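Local coordinates for protein probable thiosulfate sulfurtransferase (Thermus thermophilus, PDB 2EG4) that probably transfers sulfur from thiosulfate to acceptors such as cyanide, as a two-domain rhodanese-like sulfurtransferase that also binds a zinc ion, at residues 34-39 against 45-50; 75-80 against 213-218. One frame throughout, in Å; residues are numbered along the deposited sequence.

Contact 1: 34-39 against 45-50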
loop_
_atom_site.group_PDB
_atom_site.type_symbol
_atom_site.label_atom_id
_atom_site.label_comp_id
_atom_site.label_asym_id
_atom_site.label_seq_id
_atom_site.Cartn_x
_atom_site.Cartn_y
_atom_site.Cartn_z
ATOM N N PRO A 34 8.840 4.375 -5.570
ATOM C CA PRO A 34 8.871 3.443 -6.695
ATOM C C PRO A 34 7.550 3.200 -7.410
ATOM O O PRO A 34 6.608 2.717 -6.799
ATOM C CB PRO A 34 9.390 2.142 -6.061
ATOM C CG PRO A 34 10.108 2.596 -4.838
ATOM C CD PRO A 34 9.242 3.705 -4.320
ATOM N N LYS A 35 7.494 3.554 -8.689
ATOM C CA LYS A 35 6.320 3.288 -9.520
ATOM C C LYS A 35 6.666 1.966 -10.213
ATOM O O LYS A 35 7.730 1.821 -10.819
ATOM C CB LYS A 35 6.101 4.406 -10.545
ATOM C CG LYS A 35 5.297 5.586 -9.976
ATOM C CD LYS A 35 4.959 6.610 -11.048
ATOM C CE LYS A 35 6.149 7.474 -11.381
ATOM N NZ LYS A 35 6.412 8.432 -10.270
ATOM N N LEU A 36 5.766 0.996 -10.120
ATOM C CA LEU A 36 6.005 -0.325 -10.681
ATOM C C LEU A 36 5.310 -0.663 -11.985
ATOM O O LEU A 36 4.221 -0.154 -12.274
ATOM C CB LEU A 36 5.612 -1.387 -9.657
ATOM C CG LEU A 36 6.568 -1.643 -8.490
ATOM C CD1 LEU A 36 6.875 -0.367 -7.746
ATOM C CD2 LEU A 36 5.936 -2.636 -7.566
ATOM N N ARG A 37 5.954 -1.529 -12.767
ATOM C CA ARG A 37 5.391 -2.034 -14.014
ATOM C C ARG A 37 5.435 -3.549 -13.807
ATOM O O ARG A 37 6.514 -4.134 -13.654
ATOM C CB ARG A 37 6.232 -1.634 -15.235
ATOM C CG ARG A 37 5.600 -2.118 -16.532
ATOM C CD ARG A 37 6.409 -1.790 -17.778
ATOM N NE ARG A 37 5.736 -2.224 -19.009
ATOM C CZ ARG A 37 5.755 -3.469 -19.485
ATOM N NH1 ARG A 37 6.420 -4.411 -18.832
ATOM N NH2 ARG A 37 5.113 -3.774 -20.615
ATOM N N LEU A 38 4.261 -4.175 -13.772
ATOM C CA LEU A 38 4.172 -5.603 -13.519
ATOM C C LEU A 38 3.309 -6.290 -14.549
ATOM O O LEU A 38 2.109 -6.498 -14.340
ATOM C CB LEU A 38 3.625 -5.838 -12.106
ATOM C CG LEU A 38 4.428 -5.217 -10.957
ATOM C CD1 LEU A 38 3.607 -5.295 -9.662
ATOM C CD2 LEU A 38 5.746 -5.950 -10.772
ATOM N N ARG A 39 3.924 -6.626 -15.675
ATOM C CA ARG A 39 3.212 -7.315 -16.754
ATOM C C ARG A 39 3.780 -8.723 -16.947
ATOM O O ARG A 39 3.023 -9.706 -17.018
ATOM C CB ARG A 39 3.308 -6.542 -18.071
ATOM C CG ARG A 39 2.461 -7.160 -19.217
ATOM C CD ARG A 39 2.582 -6.395 -20.547
ATOM N NE ARG A 39 1.704 -6.959 -21.576
ATOM C CZ ARG A 39 1.724 -6.615 -22.860
ATOM N NH1 ARG A 39 2.587 -5.702 -23.298
ATOM N NH2 ARG A 39 0.867 -7.175 -23.711
ATOM N N LYS A 45 8.994 -11.217 -10.424
ATOM C CA LYS A 45 10.136 -11.813 -9.746
ATOM C C LYS A 45 11.154 -10.758 -9.344
ATOM O O LYS A 45 11.829 -10.894 -8.315
ATOM C CB LYS A 45 10.808 -12.861 -10.632
ATOM C CG LYS A 45 10.242 -14.241 -10.419
ATOM C CD LYS A 45 10.584 -14.793 -9.030
ATOM C CE LYS A 45 9.747 -16.021 -8.718
ATOM N NZ LYS A 45 10.169 -16.720 -7.465
ATOM N N ALA A 46 11.263 -9.715 -10.157
ATOM C CA ALA A 46 12.183 -8.606 -9.862
ATOM C C ALA A 46 11.700 -7.909 -8.570
ATOM O O ALA A 46 12.495 -7.570 -7.694
ATOM C CB ALA A 46 12.194 -7.619 -11.027
ATOM N N LEU A 47 10.390 -7.726 -8.452
ATOM C CA LEU A 47 9.846 -7.085 -7.249
ATOM C C LEU A 47 10.118 -7.944 -6.028
ATOM O O LEU A 47 10.538 -7.448 -4.985
ATOM C CB LEU A 47 8.348 -6.861 -7.411
ATOM C CG LEU A 47 7.609 -6.351 -6.167
ATOM C CD1 LEU A 47 8.245 -5.040 -5.643
ATOM C CD2 LEU A 47 6.182 -6.093 -6.576
ATOM N N GLU A 48 9.874 -9.239 -6.149
ATOM C CA GLU A 48 10.131 -10.142 -5.032
ATOM C C GLU A 48 11.607 -10.101 -4.638
ATOM O O GLU A 48 11.919 -10.081 -3.451
ATOM C CB GLU A 48 9.705 -11.561 -5.420
ATOM C CG GLU A 48 9.834 -12.603 -4.323
ATOM C CD GLU A 48 9.417 -13.979 -4.812
ATOM O OE1 GLU A 48 8.256 -14.380 -4.571
ATOM O OE2 GLU A 48 10.256 -14.654 -5.449
ATOM N N GLY A 49 12.512 -10.077 -5.629
ATOM C CA GLY A 49 13.941 -10.026 -5.334
ATOM C C GLY A 49 14.327 -8.728 -4.645
ATOM O O GLY A 49 15.153 -8.717 -3.722
ATOM N N GLY A 50 13.725 -7.634 -5.096
ATOM C CA GLY A 50 13.991 -6.323 -4.515
ATOM C C GLY A 50 13.518 -6.288 -3.067
ATOM O O GLY A 50 14.174 -5.691 -2.200
#

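Contact 2: 75-80 against 213-218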
loop_
_atom_site.group_PDB
_atom_site.type_symbol
_atom_site.label_atom_id
_atom_site.label_comp_id
_atom_site.label_asym_id
_atom_site.label_seq_id
_atom_site.Cartn_x
_atom_site.Cartn_y
_atom_site.Cartn_z
ATOM N N LEU A 75 2.288 5.276 4.880
ATOM C CA LEU A 75 2.289 4.129 5.780
ATOM C C LEU A 75 1.670 2.896 5.113
ATOM O O LEU A 75 2.242 1.826 5.137
ATOM C CB LEU A 75 1.502 4.466 7.060
ATOM C CG LEU A 75 1.158 3.288 7.979
ATOM C CD1 LEU A 75 2.444 2.706 8.582
ATOM C CD2 LEU A 75 0.221 3.766 9.094
ATOM N N CYS A 76 0.511 3.059 4.490
ATOM C CA CYS A 76 -0.143 1.912 3.881
ATOM C C CYS A 76 0.547 1.384 2.627
ATOM O O CYS A 76 0.593 0.180 2.422
ATOM C CB CYS A 76 -1.598 2.258 3.617
ATOM S SG CYS A 76 -2.525 2.561 5.143
ATOM N N ARG A 77 1.129 2.250 1.811
ATOM C CA ARG A 77 1.799 1.702 0.626
ATOM C C ARG A 77 3.049 0.954 1.077
ATOM O O ARG A 77 3.363 -0.099 0.551
ATOM C CB ARG A 77 2.180 2.786 -0.376
ATOM C CG ARG A 77 2.464 2.183 -1.774
ATOM C CD ARG A 77 3.044 3.237 -2.732
ATOM N NE ARG A 77 3.071 2.784 -4.131
ATOM C CZ ARG A 77 4.169 2.682 -4.878
ATOM N NH1 ARG A 77 5.370 2.989 -4.373
ATOM N NH2 ARG A 77 4.063 2.318 -6.151
ATOM N N THR A 78 3.724 1.478 2.099
ATOM C CA THR A 78 4.906 0.801 2.596
ATOM C C THR A 78 4.491 -0.531 3.235
ATOM O O THR A 78 5.121 -1.552 2.974
ATOM C CB THR A 78 5.683 1.703 3.591
ATOM O OG1 THR A 78 6.018 2.946 2.935
ATOM C CG2 THR A 78 7.002 1.026 4.008
ATOM N N ALA A 79 3.434 -0.532 4.057
ATOM C CA ALA A 79 2.975 -1.776 4.672
ATOM C C ALA A 79 2.533 -2.768 3.605
ATOM O O ALA A 79 2.716 -3.980 3.754
ATOM C CB ALA A 79 1.817 -1.503 5.647
ATOM N N PHE A 80 1.949 -2.239 2.541
ATOM C CA PHE A 80 1.495 -3.080 1.447
ATOM C C PHE A 80 2.678 -3.821 0.825
ATOM O O PHE A 80 2.598 -5.022 0.581
ATOM C CB PHE A 80 0.783 -2.268 0.378
ATOM C CG PHE A 80 0.239 -3.125 -0.735
ATOM C CD1 PHE A 80 -0.852 -3.970 -0.507
ATOM C CD2 PHE A 80 0.879 -3.167 -1.970
ATOM C CE1 PHE A 80 -1.289 -4.848 -1.495
ATOM C CE2 PHE A 80 0.443 -4.048 -2.970
ATOM C CZ PHE A 80 -0.636 -4.885 -2.728
ATOM N N ASN A 213 -5.058 -5.003 -4.330
ATOM C CA ASN A 213 -4.533 -3.707 -4.756
ATOM C C ASN A 213 -3.849 -3.720 -6.115
ATOM O O ASN A 213 -2.903 -4.469 -6.315
ATOM C CB ASN A 213 -3.528 -3.241 -3.671
ATOM C CG ASN A 213 -3.114 -1.763 -3.788
ATOM O OD1 ASN A 213 -2.079 -1.342 -3.221
ATOM N ND2 ASN A 213 -3.906 -0.978 -4.458
ATOM N N TYR A 214 -4.328 -2.879 -7.028
ATOM C CA TYR A 214 -3.740 -2.760 -8.363
ATOM C C TYR A 214 -2.589 -1.789 -8.180
ATOM O O TYR A 214 -2.723 -0.586 -8.392
ATOM C CB TYR A 214 -4.743 -2.192 -9.381
ATOM C CG TYR A 214 -4.127 -1.941 -10.752
ATOM C CD1 TYR A 214 -2.980 -2.620 -11.160
ATOM C CD2 TYR A 214 -4.674 -1.000 -11.617
ATOM C CE1 TYR A 214 -2.384 -2.348 -12.400
ATOM C CE2 TYR A 214 -4.103 -0.730 -12.846
ATOM C CZ TYR A 214 -2.946 -1.406 -13.229
ATOM O OH TYR A 214 -2.358 -1.106 -14.429
ATOM N N LEU A 215 -1.441 -2.348 -7.800
ATOM C CA LEU A 215 -0.260 -1.546 -7.522
ATOM C C LEU A 215 0.201 -0.682 -8.696
ATOM O O LEU A 215 0.563 0.473 -8.494
ATOM C CB LEU A 215 0.853 -2.469 -7.028
ATOM C CG LEU A 215 2.128 -1.808 -6.529
ATOM C CD1 LEU A 215 1.819 -0.788 -5.420
ATOM C CD2 LEU A 215 3.053 -2.896 -6.041
ATOM N N GLY A 216 0.174 -1.218 -9.919
ATOM C CA GLY A 216 0.579 -0.414 -11.071
ATOM C C GLY A 216 -0.301 0.807 -11.213
ATOM O O GLY A 216 0.142 1.934 -11.565
ATOM N N SER A 217 -1.579 0.587 -10.930
ATOM C CA SER A 217 -2.595 1.629 -10.972
ATOM C C SER A 217 -2.649 2.411 -12.278
ATOM O O SER A 217 -2.179 1.938 -13.315
ATOM C CB SER A 217 -2.429 2.599 -9.797
ATOM O OG SER A 217 -3.097 2.112 -8.643
ATOM N N MET A 218 -3.246 3.600 -12.228
ATOM C CA MET A 218 -3.417 4.436 -13.426
ATOM C C MET A 218 -2.119 4.825 -14.155
ATOM O O MET A 218 -2.100 4.946 -15.385
ATOM C CB MET A 218 -4.222 5.695 -13.058
ATOM C CG MET A 218 -5.184 6.171 -14.139
ATOM S SD MET A 218 -6.468 4.933 -14.607
ATOM C CE MET A 218 -6.683 5.427 -16.296
#

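Contact 1: 34-39 against 45-50
Leu47 meets Leu36 and Leu38 across a small, wholly apolar contact in the first rhodanese-like domain, where the loop after strand 27-28 lies against helix 41-57, the helix it leads into. Only 115 Å² is buried in all, and no hydrogen bond crosses. Side-chain direction is the clearest evidence for the arrangement. Leu47 has CG anti to its backbone N (chi1 173°), a torsion that places both methyls off the helix, where they meet the loop. Leu36 CD2 sits against this fork: it lies 3.6 Å from Leu47 CD2 and 3.8 Å from Leu47 CD1, and the two side chains stand roughly perpendicular. Leu38 also meets Leu47 at about a right angle, but with a single methyl and a wider spacing. The backbones stay well apart, with Leu36 CA 8.5 Å from Leu47 CA, and branched methyls alone bridge the interval. Phe81, on helix 73-84, touches both Leu36 and Leu47, which makes the cluster a three-way junction of loop and two helices. Polar contacts flank the leucines: Arg37 forms salt bridges with Glu43, earlier on helix 41-57, and with Glu224, and Glu220 accepts a hydrogen bond from the backbone N of Leu38. Within the leucine group, Leu47 CD2 is the methyl shared by both loop residues, with Leu38 CD1 4.1 Å from it.

Contact 2: 75-80 against 213-218
Phe80 and Asn213 form the tight part of this buried interface between the two rhodanese-like domains, joining helix 73-84 of the first to the end of strand 210-213 and the turn that follows it in the second. The Phe80 ring presents a face to the Asn213 side chain: Asn213 CB is 3.5 Å from Phe80 CZ, and the amide plane is turned 80° from the ring plane, nearly upright over it. Both residues have CG anti to their backbone N (chi1 -177° in Phe80), and with these torsions the amide stands over the ring. Phe201, on helix 195-206, packs edge to face with the same ring. With an alanine in place of Phe80, Asn213 CB would probably lose the surface it rests on, and Phe201 its aromatic partner, opening a gap between the domains.

Leu215 makes the looser part. Its CD2 lies near the plane of the Phe80 ring, 4.2 Å from Phe80 CE2, while its other methyl, CD1, approaches the Arg77 guanidinium obliquely, 3.9 Å from Arg77 NH2.

The turn bearing Leu215 is braced internally. Tyr214 centres an inverse gamma turn, and Ser217 OG donates to Tyr214 O at 2.7 Å, almost straight along the carbonyl (175°).

No hydrogen bond joins the two segments, yet the extended Arg77 chain carries its NE, NH1 and NH2 to the carbonyls of Ser193, Leu31 and Pro34. Leu215 therefore packs against a guanidinium whose nitrogens each have a backbone acceptor, and the bond to Ser193 adds a polar tie between the domains.

Contacts 1 and 2, with centres 12 Å apart, abut through the loop 34-39. Leu36 CD2 comes within 3.3 Å of Leu215 CD2, shorter than is usual for methyls, so the exact spacing is doubtful; the polar tie between the contacts, Pro34 O to Arg77 NH2, spans 2.7 Å. Contact 1 thus packs the loop within one domain, and contact 2 extends that packing across the domain interface. From the zinc ion bound by Cys151, Cys152, His192 and His219, the side chains of Arg77 and Leu36 are about 10 and 12 Å away. The side chains of Leu47 and Arg77 are about 4 and 6 Å from bound sulfate, which probably came from crystallisation but may mark an anion pocket.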